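Local coordinates for BH2358 protein (Bacillus halodurans C-125, PDB 2RBD) that is of uncharacterised function but probably serves as a spore coat protein, built as a helical bundle of the ferritin-like clan, at residues L69-S72 and G76-P79. Numbering follows the deposited sequence.
Sequences LLRS and GLPP
L70, on helix 46-72, and L77, in the extended chain that turns back past it, bring their CA atoms to 7.0 Å, with no hydrogen bond linking the two segments. The contact illustrates how a chain leaving a helix can be laid back against it largely by carbon-to-carbon contacts. In the conformer of L77 described here, its two methyls are divided between successive helical residues. CD2 lies against CB of L70 and also meets the end of that side chain, 3.7 Å from CD1 of L70. The other methyl, CD1, reaches the aliphatic part of R71, 4.1 Å from its CG. With CG of L77 anti to its carbonyl carbon (chi1 -59°), the fork faces the helix although the CA-CB bond does not point straight at it. Across this contact R71 offers CG of its aliphatic chain, while beyond the bend at chi3 (-47°) NH2 forms a salt bridge with E68 of the same helix. Farther along, P79 meets I159 of a second subunit. P78 packs on W23, L26 and S27 of helix 16-42, and L70 also touches T22, so the returning loop lies against two helices before running on toward helix 100-124.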
loop_
_atom_site.group_PDB
_atom_site.type_symbol
_atom_site.label_atom_id
_atom_site.label_comp_id
_atom_site.label_asym_id
_atom_site.label_seq_id
_atom_site.Cartn_x
_atom_site.Cartn_y
_atom_site.Cartn_z
ATOM N N LEU A 69 -22.110 -7.286 -10.229
ATOM C CA LEU A 69 -20.933 -7.978 -10.757
ATOM C C LEU A 69 -20.772 -9.343 -10.145
ATOM O O LEU A 69 -20.668 -10.356 -10.851
ATOM C CB LEU A 69 -19.659 -7.135 -10.508
ATOM C CG LEU A 69 -18.331 -7.760 -10.958
ATOM C CD1 LEU A 69 -18.261 -7.870 -12.481
ATOM C CD2 LEU A 69 -17.134 -6.979 -10.381
ATOM N N LEU A 70 -20.800 -9.403 -8.828
ATOM C CA LEU A 70 -20.666 -10.705 -8.153
ATOM C C LEU A 70 -21.815 -11.656 -8.428
ATOM O O LEU A 70 -21.584 -12.848 -8.672
ATOM C CB LEU A 70 -20.453 -10.529 -6.654
ATOM C CG LEU A 70 -19.163 -9.795 -6.298
ATOM C CD1 LEU A 70 -19.057 -9.831 -4.774
ATOM C CD2 LEU A 70 -17.932 -10.367 -6.965
ATOM N N ARG A 71 -23.030 -11.135 -8.425
ATOM C CA ARG A 71 -24.207 -11.999 -8.685
ATOM C C ARG A 71 -24.164 -12.587 -10.097
ATOM O O ARG A 71 -24.604 -13.726 -10.315
ATOM C CB ARG A 71 -25.523 -11.244 -8.483
ATOM C CG ARG A 71 -25.940 -11.063 -7.023
ATOM C CD ARG A 71 -27.428 -10.650 -6.943
ATOM N NE ARG A 71 -27.661 -9.578 -7.895
ATOM C CZ ARG A 71 -27.709 -8.288 -7.579
ATOM N NH1 ARG A 71 -27.654 -7.879 -6.300
ATOM N NH2 ARG A 71 -27.855 -7.397 -8.557
ATOM N N SER A 72 -23.645 -11.828 -11.068
ATOM C CA SER A 72 -23.580 -12.279 -12.451
ATOM C C SER A 72 -22.413 -13.237 -12.691
ATOM O O SER A 72 -22.282 -13.799 -13.766
ATOM C CB SER A 72 -23.397 -11.105 -13.411
ATOM O OG SER A 72 -24.395 -10.121 -13.247
ATOM N N GLY A 76 -20.654 -15.698 -4.133
ATOM C CA GLY A 76 -21.446 -15.385 -2.964
ATOM C C GLY A 76 -21.144 -14.024 -2.401
ATOM O O GLY A 76 -19.993 -13.616 -2.331
ATOM N N LEU A 77 -22.186 -13.346 -1.971
ATOM C CA LEU A 77 -22.059 -11.999 -1.405
ATOM C C LEU A 77 -21.771 -12.066 0.069
ATOM O O LEU A 77 -22.209 -12.984 0.750
ATOM C CB LEU A 77 -23.333 -11.162 -1.651
ATOM C CG LEU A 77 -23.771 -10.930 -3.098
ATOM C CD1 LEU A 77 -24.928 -9.929 -3.209
ATOM C CD2 LEU A 77 -22.598 -10.479 -3.968
ATOM N N PRO A 78 -21.012 -11.091 0.583
ATOM C CA PRO A 78 -20.760 -11.058 2.015
ATOM C C PRO A 78 -21.993 -10.551 2.775
ATOM O O PRO A 78 -22.702 -9.699 2.291
ATOM C CB PRO A 78 -19.608 -10.038 2.152
ATOM C CG PRO A 78 -19.758 -9.166 1.009
ATOM C CD PRO A 78 -20.380 -9.962 -0.122
ATOM N N PRO A 79 -22.237 -11.050 3.963
ATOM C CA PRO A 79 -23.378 -10.581 4.738
ATOM C C PRO A 79 -23.113 -9.191 5.288
ATOM O O PRO A 79 -22.045 -8.958 5.831
ATOM C CB PRO A 79 -23.476 -11.603 5.856
ATOM C CG PRO A 79 -22.074 -12.110 5.992
ATOM C CD PRO A 79 -21.495 -12.129 4.624
#